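Local coordinates for periplasmic binding protein/LacI transcriptional regulator (Shewanella sp. ANA-3, PDB 5OCP) that binds L-arabinofuranose, in both its alpha and beta forms, in the periplasm and probably delivers it to an ABC transporter for uptake, at residues P83-D88 with L98-I103; S108-K113 with S270-V275; I114-M119 with N148-N153. All blocks are in the same frame, centred on the assembly; numbering follows the deposited sequence.

Contact 1: P83-D88 with L98-I103; sequences PVVIVD and LFLTRI. With FUB (beta-L-arabinofuranose), chain J; AHR (alpha-L-arabinofuranose), chain I.
Val-85 and Ile-86 lie beside Thr-101 to Ile-103 on neighbouring strands of the six-stranded parallel sheet in one lobe of a periplasmic binding protein. Side chains alternate between its two faces. On one face Val-85 holds CG1 anti to the backbone N (chi1 176°). Val-85 CG1 slants across to Ile-103 CG1, 4.1 Å away. The other branch, CG2, meets CD2 of Leu-100. CG1 of Val-87 rests on CB of Ile-103. Helix 248-259 packs on this face, with Ile-255 against Val-85 and Ala-254 against Thr-101.

On the opposite face Ile-86 meets two side chains of the other segment. The Ile-86 side chain crosses that of Phe-99 at about a right angle, and its CG1 meets Phe-99 CB. Ile-86 CG2 lies at the edge of the Arg-102 guanidinium, near its plane, and is 4.1 Å from Arg-102 CD. The arginine chain is extended from CG to NE. NE binds the backbone O of Arg-89, and NH2 makes a weak hydrogen bond to Asp-88 O.

The backbones pair through Leu-100 N to Val-84 O (2.8 Å), Ile-86 N to Thr-101 O (2.9 Å) and Ile-103 N to Ile-86 O (2.9 Å). Asp-88 N still reaches Ile-103 O at 3.1 Å. Asp-88 points its CB away from the other segment, and its carboxylate lies in the sugar pocket. OD2 forms a salt bridge with Arg-15, and Asp-88 OD1 lies 2.6 Å from O5 of either arabinofuranose anomer.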
loop_
_atom_site.group_PDB
_atom_site.type_symbol
_atom_site.label_atom_id
_atom_site.label_comp_id
_atom_site.label_asym_id
_atom_site.label_seq_id
_atom_site.Cartn_x
_atom_site.Cartn_y
_atom_site.Cartn_z
ATOM N N PRO A 83 -12.701 6.684 20.277
ATOM C CA PRO A 83 -11.642 5.691 19.966
ATOM C C PRO A 83 -11.066 5.927 18.555
ATOM O O PRO A 83 -11.828 6.266 17.601
ATOM C CB PRO A 83 -12.409 4.377 20.043
ATOM C CG PRO A 83 -13.834 4.708 19.727
ATOM C CD PRO A 83 -14.024 6.048 20.350
ATOM N N VAL A 84 -9.785 5.617 18.407
ATOM C CA VAL A 84 -9.115 5.809 17.151
ATOM C C VAL A 84 -8.570 4.411 16.677
ATOM O O VAL A 84 -7.943 3.760 17.425
ATOM C CB VAL A 84 -7.974 6.792 17.294
ATOM C CG1 VAL A 84 -7.194 6.887 16.009
ATOM C CG2 VAL A 84 -8.495 8.174 17.640
ATOM N N VAL A 85 -8.842 4.036 15.427
ATOM C CA VAL A 85 -8.224 2.849 14.862
ATOM C C VAL A 85 -7.282 3.316 13.753
ATOM O O VAL A 85 -7.647 4.174 12.917
ATOM C CB VAL A 85 -9.250 1.963 14.294
ATOM C CG1 VAL A 85 -8.576 0.754 13.619
ATOM C CG2 VAL A 85 -10.203 1.499 15.404
ATOM N N ILE A 86 -6.057 2.781 13.777
ATOM C CA ILE A 86 -5.126 3.066 12.721
ATOM C C ILE A 86 -5.232 1.967 11.722
ATOM O O ILE A 86 -5.328 0.792 12.086
ATOM C CB ILE A 86 -3.685 3.090 13.301
ATOM C CG1 ILE A 86 -3.535 4.064 14.460
ATOM C CG2 ILE A 86 -2.646 3.375 12.220
ATOM C CD1 ILE A 86 -3.887 5.509 14.099
ATOM N N VAL A 87 -5.194 2.288 10.413
ATOM C CA VAL A 87 -5.243 1.307 9.361
ATOM C C VAL A 87 -4.133 1.589 8.318
ATOM O O VAL A 87 -3.720 2.713 8.117
ATOM C CB VAL A 87 -6.567 1.264 8.613
ATOM C CG1 VAL A 87 -7.666 0.798 9.577
ATOM C CG2 VAL A 87 -6.928 2.606 8.002
ATOM N N ASP A 88 -3.672 0.516 7.724
ATOM C CA ASP A 88 -2.782 0.560 6.552
ATOM C C ASP A 88 -1.394 0.888 7.030
ATOM O O ASP A 88 -0.671 -0.046 7.447
ATOM C CB ASP A 88 -3.403 1.428 5.438
ATOM C CG ASP A 88 -2.373 1.852 4.367
ATOM O OD1 ASP A 88 -1.393 1.082 4.130
ATOM O OD2 ASP A 88 -2.492 2.992 3.801
ATOM N N LEU A 98 -3.089 5.748 23.121
ATOM C CA LEU A 98 -3.610 6.790 22.189
ATOM C C LEU A 98 -4.398 6.243 20.954
ATOM O O LEU A 98 -4.916 7.051 20.154
ATOM C CB LEU A 98 -2.505 7.690 21.787
ATOM C CG LEU A 98 -1.934 8.616 22.837
ATOM C CD1 LEU A 98 -0.664 9.186 22.285
ATOM C CD2 LEU A 98 -2.901 9.714 23.215
ATOM N N PHE A 99 -4.496 4.907 20.817
ATOM C CA PHE A 99 -5.295 4.288 19.822
ATOM C C PHE A 99 -5.884 2.958 20.360
ATOM O O PHE A 99 -5.362 2.342 21.333
ATOM C CB PHE A 99 -4.483 4.163 18.512
ATOM C CG PHE A 99 -3.339 3.214 18.602
ATOM C CD1 PHE A 99 -3.531 1.858 18.324
ATOM C CD2 PHE A 99 -2.081 3.684 18.959
ATOM C CE1 PHE A 99 -2.474 0.987 18.436
ATOM C CE2 PHE A 99 -1.025 2.817 19.135
ATOM C CZ PHE A 99 -1.236 1.443 18.864
ATOM N N LEU A 100 -6.961 2.540 19.779
ATOM C CA LEU A 100 -7.644 1.357 20.119
ATOM C C LEU A 100 -6.856 0.172 19.544
ATOM O O LEU A 100 -6.530 -0.736 20.257
ATOM C CB LEU A 100 -9.077 1.415 19.601
ATOM C CG LEU A 100 -9.936 0.203 19.739
ATOM C CD1 LEU A 100 -10.063 -0.301 21.207
ATOM C CD2 LEU A 100 -11.296 0.349 19.174
ATOM N N THR A 101 -6.568 0.215 18.247
ATOM C CA THR A 101 -5.824 -0.858 17.598
ATOM C C THR A 101 -5.424 -0.489 16.174
ATOM O O THR A 101 -5.861 0.529 15.638
ATOM C CB THR A 101 -6.636 -2.167 17.569
ATOM O OG1 THR A 101 -5.792 -3.246 17.144
ATOM C CG2 THR A 101 -7.813 -2.042 16.615
ATOM N N ARG A 102 -4.589 -1.327 15.567
ATOM C CA ARG A 102 -4.126 -1.097 14.204
ATOM C C ARG A 102 -4.398 -2.311 13.321
ATOM O O ARG A 102 -4.034 -3.434 13.664
ATOM C CB ARG A 102 -2.632 -0.765 14.195
ATOM C CG ARG A 102 -1.993 -0.818 12.816
ATOM C CD ARG A 102 -0.646 -0.114 12.804
ATOM N NE ARG A 102 -0.090 -0.019 11.458
ATOM C CZ ARG A 102 0.862 -0.817 10.985
ATOM N NH1 ARG A 102 1.368 -1.774 11.751
ATOM N NH2 ARG A 102 1.308 -0.659 9.746
ATOM N N ILE A 103 -5.042 -2.074 12.182
ATOM C CA ILE A 103 -5.367 -3.140 11.250
ATOM C C ILE A 103 -4.430 -2.963 10.069
ATOM O O ILE A 103 -4.462 -1.936 9.443
ATOM C CB ILE A 103 -6.788 -3.068 10.744
ATOM C CG1 ILE A 103 -7.797 -2.894 11.875
ATOM C CG2 ILE A 103 -7.076 -4.268 9.851
ATOM C CD1 ILE A 103 -7.648 -3.856 13.070
HETATM O O5 FUB J . 0.172 2.009 2.309
HETATM C C5 FUB J . -0.082 1.171 1.224
HETATM C C4 FUB J . 0.620 1.685 -0.021
HETATM O O4 FUB J . 0.310 3.033 -0.279
HETATM C C3 FUB J . 0.254 0.864 -1.268
HETATM O O3 FUB J . 1.075 -0.262 -1.307
HETATM C C2 FUB J . 0.533 1.892 -2.358
HETATM O O2 FUB J . -0.159 1.664 -3.564
HETATM C C1 FUB J . 0.258 3.245 -1.702
HETATM O O1 FUB J . -1.012 3.573 -1.986
HETATM O O5 AHR I . 0.172 2.010 2.310
HETATM C C5 AHR I . -0.081 1.166 1.229
HETATM C C4 AHR I . 0.624 1.675 -0.015
HETATM O O4 AHR I . 0.294 3.019 -0.273
HETATM C C3 AHR I . 0.259 0.845 -1.260
HETATM O O3 AHR I . 1.089 -0.269 -1.310
HETATM C C2 AHR I . 0.470 1.900 -2.334
HETATM O O2 AHR I . -0.166 1.667 -3.556
HETATM C C1 AHR I . -0.155 3.094 -1.635
HETATM O O1 AHR I . 0.310 4.215 -2.192
#

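Contact 2: S108-K113 with S270-V275; sequences SEEGRK and STTGDV
Lys-113 and Glu-109, one turn apart on helix 107-121, face Thr-272 to Val-275. The loop runs between strands 268-270 and 275-277, which belong to different sheets, so it is one of the links between the two lobes.

The charged contacts centre on Lys-113 NZ. The chain bends at chi3 (92°) and chi4 and carries Lys-113 NZ to Gly-273 O, a hydrogen bond of 2.8 Å. The donor stands above the carbonyl plane. Lys-113 NZ also forms a salt bridge with Glu-109 OE2 (3.2 Å), met on the anti side of the carboxylate. A second salt bridge, a long one, runs from Lys-113 NZ to Asp-274 OD1 at 3.9 Å. Gly-273 O, Glu-109 OE2 and a water hold the ammonium, with Asp-274 OD1 farther off.

Two waters extend the polar contact. One accepts from Lys-113 NZ and donates to Asp-274 OD1. The other donates to Glu-110 OE2 and accepts from Gly-273 N. Thr-272 OG1 accepts from Asp-106 N.

The remaining contacts are apolar. Thr-272 CG2 presses on Glu-110 CG at 3.6 Å and also meets the side chain of Glu-109. Val-275 CG2 lies against Lys-113 CB at 3.8 Å.

Glu-110 also bonds to Ser-105 and forms a salt bridge with Arg-143 of helix 138-151, a residue of the sugar pocket. Strand 239-242 lies beside the contact: Val-241 touches both Glu-110 and Val-275, and Asp-274 pairs with Glu-242 through the backbone.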
loop_
_atom_site.group_PDB
_atom_site.type_symbol
_atom_site.label_atom_id
_atom_site.label_comp_id
_atom_site.label_asym_id
_atom_site.label_seq_id
_atom_site.Cartn_x
_atom_site.Cartn_y
_atom_site.Cartn_z
ATOM N N SER A 108 6.964 -5.646 6.038
ATOM C CA SER A 108 8.298 -6.334 5.992
ATOM C C SER A 108 8.171 -7.731 5.435
ATOM O O SER A 108 8.956 -8.119 4.583
ATOM C CB SER A 108 8.956 -6.411 7.386
ATOM O OG SER A 108 9.181 -5.123 7.837
ATOM N N GLU A 109 7.046 -8.407 5.739
ATOM C CA GLU A 109 6.781 -9.735 5.214
ATOM C C GLU A 109 6.518 -9.666 3.701
ATOM O O GLU A 109 6.986 -10.523 2.943
ATOM C CB GLU A 109 5.611 -10.428 5.930
ATOM C CG GLU A 109 5.309 -11.783 5.349
ATOM C CD GLU A 109 4.148 -12.534 6.052
ATOM O OE1 GLU A 109 3.818 -12.240 7.248
ATOM O OE2 GLU A 109 3.564 -13.449 5.409
ATOM N N GLU A 110 5.814 -8.617 3.268
ATOM C CA GLU A 110 5.546 -8.421 1.830
ATOM C C GLU A 110 6.884 -8.290 1.089
ATOM O O GLU A 110 7.129 -8.982 0.086
ATOM C CB GLU A 110 4.698 -7.196 1.562
ATOM C CG GLU A 110 3.273 -7.311 2.059
ATOM C CD GLU A 110 2.524 -5.990 2.097
ATOM O OE1 GLU A 110 3.024 -4.893 1.798
ATOM O OE2 GLU A 110 1.365 -6.040 2.467
ATOM N N GLY A 111 7.767 -7.457 1.601
ATOM C CA GLY A 111 9.129 -7.273 1.017
ATOM C C GLY A 111 9.977 -8.513 1.052
ATOM O O GLY A 111 10.632 -8.872 0.048
ATOM N N ARG A 112 9.892 -9.271 2.143
ATOM C CA ARG A 112 10.579 -10.561 2.228
ATOM C C ARG A 112 10.059 -11.572 1.186
ATOM O O ARG A 112 10.875 -12.233 0.549
ATOM C CB ARG A 112 10.511 -11.168 3.634
ATOM C CG ARG A 112 11.243 -10.423 4.665
ATOM C CD ARG A 112 11.522 -11.291 5.910
ATOM N NE ARG A 112 10.285 -11.773 6.566
ATOM C CZ ARG A 112 9.556 -11.061 7.424
ATOM N NH1 ARG A 112 9.912 -9.843 7.772
ATOM N NH2 ARG A 112 8.484 -11.597 7.958
ATOM N N LYS A 113 8.729 -11.757 1.059
ATOM C CA LYS A 113 8.177 -12.753 0.133
ATOM C C LYS A 113 8.523 -12.439 -1.311
ATOM O O LYS A 113 8.883 -13.324 -2.084
ATOM C CB LYS A 113 6.641 -12.840 0.293
ATOM C CG LYS A 113 6.231 -13.575 1.572
ATOM C CD LYS A 113 4.819 -13.210 1.920
ATOM C CE LYS A 113 3.824 -14.128 1.347
ATOM N NZ LYS A 113 2.788 -14.200 2.432
ATOM N N SER A 270 -3.220 -8.352 12.155
ATOM C CA SER A 270 -2.536 -8.312 10.894
ATOM C C SER A 270 -2.664 -9.605 10.113
ATOM O O SER A 270 -2.511 -10.671 10.675
ATOM C CB SER A 270 -1.083 -7.986 11.193
ATOM O OG SER A 270 -0.271 -7.929 10.013
ATOM N N THR A 271 -2.788 -9.491 8.768
ATOM C CA THR A 271 -2.721 -10.642 7.874
ATOM C C THR A 271 -2.077 -10.105 6.586
ATOM O O THR A 271 -2.362 -8.938 6.246
ATOM C CB THR A 271 -4.117 -11.202 7.486
ATOM O OG1 THR A 271 -4.747 -11.739 8.659
ATOM C CG2 THR A 271 -4.035 -12.309 6.491
ATOM N N THR A 272 -1.233 -10.919 5.979
ATOM C CA THR A 272 -0.455 -10.510 4.797
ATOM C C THR A 272 -0.832 -11.397 3.625
ATOM O O THR A 272 -1.112 -12.580 3.780
ATOM C CB THR A 272 1.039 -10.532 5.149
ATOM O OG1 THR A 272 1.234 -9.652 6.268
ATOM C CG2 THR A 272 1.954 -10.098 4.008
ATOM N N GLY A 273 -0.837 -10.822 2.435
ATOM C CA GLY A 273 -1.177 -11.545 1.243
ATOM C C GLY A 273 -0.072 -12.440 0.709
ATOM O O GLY A 273 1.107 -12.433 1.125
ATOM N N ASP A 274 -0.464 -13.103 -0.386
ATOM C CA ASP A 274 0.381 -14.084 -1.087
ATOM C C ASP A 274 1.014 -13.459 -2.352
ATOM O O ASP A 274 0.581 -12.426 -2.820
ATOM C CB ASP A 274 -0.408 -15.307 -1.531
ATOM C CG ASP A 274 -0.752 -16.252 -0.393
ATOM O OD1 ASP A 274 -0.172 -16.127 0.728
ATOM O OD2 ASP A 274 -1.671 -17.094 -0.641
ATOM N N VAL A 275 2.096 -14.111 -2.817
ATOM C CA VAL A 275 2.754 -13.774 -4.092
ATOM C C VAL A 275 1.951 -14.386 -5.266
ATOM O O VAL A 275 1.684 -15.613 -5.263
ATOM C CB VAL A 275 4.154 -14.362 -4.111
ATOM C CG1 VAL A 275 4.807 -14.020 -5.394
ATOM C CG2 VAL A 275 5.014 -13.805 -3.018
HETATM O O HOH W 1 -0.427 -8.035 1.987
HETATM O O HOH W 2 1.725 -16.706 2.458
#

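Contact 3: I114-M119 with N148-N153; sequences IGQWLM and NQVIAN
Met-119 and Val-150 meet where helices 107-121 and 138-151 pack side by side. Both belong to the alpha/beta lobe of this periplasmic binding protein that is built on the mixed sheet. No hydrogen bond joins the two segments. Gly-115, Gln-116 and Met-119 meet Val-150 and Ile-151.

Met-119 leaves its helix with CB directed toward the other helix. CG lies anti to the carbonyl carbon (chi1 -58°), and here the first contacts are made. Met-119 CG is 4.1 Å from Val-150 CG1, and Ile-151 CG2 is at a similar distance. The chain then bends at chi2 (-68°) and again at chi3. These bends lay Met-119 SD against Ile-151 CG2 at 4.0 Å. The terminal CE of Met-119 meets the same methyl, Ile-151 CG2, at 3.9 Å. CG, SD and CE therefore all gather about one branch of Ile-151, and Val-150 takes the side nearer the Met-119 backbone. Met-119 also touches Ala-157 of strand 157-164. An alanine here is likely to leave Ile-151 CG2 without its sulfur and methyl partners and to open a gap between the two helices.

Gly-115 lies one turn earlier and lets the helices come close. Gly-115 CA is 6.0 Å from Val-150 CA. Val-150 CG1 lies 3.8 Å from Gly-115 C. A CB on Gly-115 would point at Val-150 and be tight against its CB.

Gln-116 adds a last contact. Its chain is bent at chi2, and the side chain crosses that of Val-150 at about a right angle. NE2 donates to Tyr-154 OH and Asp-120 OD1. The other amide atom, Gln-116 OE1, rests on Val-150 CG1 at 3.6 Å.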
loop_
_atom_site.group_PDB
_atom_site.type_symbol
_atom_site.label_atom_id
_atom_site.label_comp_id
_atom_site.label_asym_id
_atom_site.label_seq_id
_atom_site.Cartn_x
_atom_site.Cartn_y
_atom_site.Cartn_z
ATOM N N ILE A 114 8.473 -11.142 -1.664
ATOM C CA ILE A 114 8.769 -10.760 -3.067
ATOM C C ILE A 114 10.279 -10.893 -3.311
ATOM O O ILE A 114 10.699 -11.350 -4.383
ATOM C CB ILE A 114 8.085 -9.407 -3.424
ATOM C CG1 ILE A 114 7.932 -9.308 -4.949
ATOM C CG2 ILE A 114 8.770 -8.246 -2.787
ATOM C CD1 ILE A 114 6.903 -10.242 -5.488
ATOM N N GLY A 115 11.083 -10.508 -2.333
ATOM C CA GLY A 115 12.546 -10.713 -2.431
ATOM C C GLY A 115 12.927 -12.159 -2.575
ATOM O O GLY A 115 13.770 -12.533 -3.374
ATOM N N GLN A 116 12.311 -13.035 -1.794
ATOM C CA GLN A 116 12.605 -14.447 -1.903
ATOM C C GLN A 116 12.205 -15.003 -3.221
ATOM O O GLN A 116 12.951 -15.778 -3.813
ATOM C CB GLN A 116 11.933 -15.234 -0.763
ATOM C CG GLN A 116 12.433 -16.659 -0.604
ATOM C CD GLN A 116 13.919 -16.741 -0.299
ATOM O OE1 GLN A 116 14.374 -16.264 0.721
ATOM N NE2 GLN A 116 14.697 -17.247 -1.238
ATOM N N TRP A 117 11.044 -14.598 -3.726
ATOM C CA TRP A 117 10.575 -15.048 -5.006
ATOM C C TRP A 117 11.599 -14.682 -6.109
ATOM O O TRP A 117 11.953 -15.503 -6.965
ATOM C CB TRP A 117 9.180 -14.478 -5.365
ATOM C CG TRP A 117 8.710 -15.012 -6.693
ATOM C CD1 TRP A 117 7.983 -16.185 -6.915
ATOM C CD2 TRP A 117 8.935 -14.444 -8.004
ATOM N NE1 TRP A 117 7.810 -16.357 -8.289
ATOM C CE2 TRP A 117 8.435 -15.348 -8.958
ATOM C CE3 TRP A 117 9.608 -13.323 -8.449
ATOM C CZ2 TRP A 117 8.475 -15.090 -10.313
ATOM C CZ3 TRP A 117 9.705 -13.088 -9.828
ATOM C CH2 TRP A 117 9.147 -13.979 -10.727
ATOM N N LEU A 118 12.038 -13.421 -6.063
ATOM C CA LEU A 118 13.018 -12.951 -7.036
ATOM C C LEU A 118 14.354 -13.719 -6.935
ATOM O O LEU A 118 14.952 -14.060 -7.971
ATOM C CB LEU A 118 13.262 -11.452 -6.861
ATOM C CG LEU A 118 14.192 -10.839 -7.892
ATOM C CD1 LEU A 118 13.639 -10.899 -9.311
ATOM C CD2 LEU A 118 14.528 -9.411 -7.466
ATOM N N MET A 119 14.807 -13.996 -5.721
ATOM C CA MET A 119 16.040 -14.797 -5.582
ATOM C C MET A 119 15.867 -16.180 -6.140
ATOM O O MET A 119 16.803 -16.724 -6.743
ATOM C CB MET A 119 16.539 -14.841 -4.143
ATOM C CG MET A 119 16.822 -13.463 -3.517
ATOM S SD MET A 119 18.243 -12.712 -4.328
ATOM C CE MET A 119 17.459 -11.641 -5.553
ATOM N N ASN A 148 15.491 -6.171 1.727
ATOM C CA ASN A 148 16.940 -6.028 1.992
ATOM C C ASN A 148 17.420 -7.193 2.850
ATOM O O ASN A 148 18.493 -7.746 2.612
ATOM C CB ASN A 148 17.246 -4.645 2.563
ATOM C CG ASN A 148 17.177 -3.520 1.494
ATOM O OD1 ASN A 148 17.139 -3.800 0.326
ATOM N ND2 ASN A 148 17.023 -2.291 1.893
ATOM N N GLN A 149 16.613 -7.614 3.819
ATOM C CA GLN A 149 16.999 -8.655 4.732
ATOM C C GLN A 149 17.149 -9.980 3.934
ATOM O O GLN A 149 18.121 -10.752 4.180
ATOM C CB GLN A 149 15.963 -8.720 5.860
ATOM C CG GLN A 149 16.114 -9.740 6.957
ATOM C CD GLN A 149 15.006 -9.524 7.995
ATOM O OE1 GLN A 149 14.027 -8.767 7.757
ATOM N NE2 GLN A 149 15.169 -10.137 9.152
ATOM N N VAL A 150 16.321 -10.202 2.897
ATOM C CA VAL A 150 16.404 -11.456 2.121
ATOM C C VAL A 150 17.576 -11.421 1.206
ATOM O O VAL A 150 18.356 -12.406 1.179
ATOM C CB VAL A 150 15.158 -11.701 1.282
ATOM C CG1 VAL A 150 15.361 -12.818 0.248
ATOM C CG2 VAL A 150 14.054 -12.025 2.246
ATOM N N ILE A 151 17.778 -10.292 0.525
ATOM C CA ILE A 151 18.819 -10.256 -0.472
ATOM C C ILE A 151 20.225 -10.173 0.162
ATOM O O ILE A 151 21.214 -10.521 -0.522
ATOM C CB ILE A 151 18.531 -9.283 -1.603
ATOM C CG1 ILE A 151 18.814 -7.901 -1.163
ATOM C CG2 ILE A 151 17.163 -9.507 -2.282
ATOM C CD1 ILE A 151 20.075 -7.477 -1.849
ATOM N N ALA A 152 20.308 -9.781 1.441
ATOM C CA ALA A 152 21.611 -9.811 2.193
ATOM C C ALA A 152 22.219 -11.212 2.269
ATOM O O ALA A 152 23.431 -11.313 2.383
ATOM C CB ALA A 152 21.458 -9.234 3.582
ATOM N N ASN A 153 21.395 -12.260 2.157
ATOM C CA ASN A 153 21.838 -13.685 2.146
ATOM C C ASN A 153 22.431 -14.168 0.830
ATOM O O ASN A 153 22.854 -15.321 0.733
ATOM C CB ASN A 153 20.649 -14.605 2.431
ATOM C CG ASN A 153 19.941 -14.265 3.714
ATOM O OD1 ASN A 153 18.694 -14.196 3.778
ATOM N ND2 ASN A 153 20.711 -14.042 4.727
#

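How the contacts relate
Contact 1 is buried in the parallel sheet of one lobe. Contact 3 is a buried helix pair in the other. Contact 2 is at the surface, on the linking loop. Strand 101-104 of contact 1 leads along the chain into helix 107-121, which serves contacts 2 and 3 in turn. Backbone hydrogen bonds and branched side chains dominate contact 1. Contact 2 relies on charges and waters, and contact 3 mainly on apolar packing, with no hydrogen bond between its segments. Contacts 2 and 3 touch, through Arg-112 with Val-150 and Val-275 with Trp-117. Contact 1 touches neither, its centre about 20 Å from that of contact 2, yet it holds a residue of the sugar pocket.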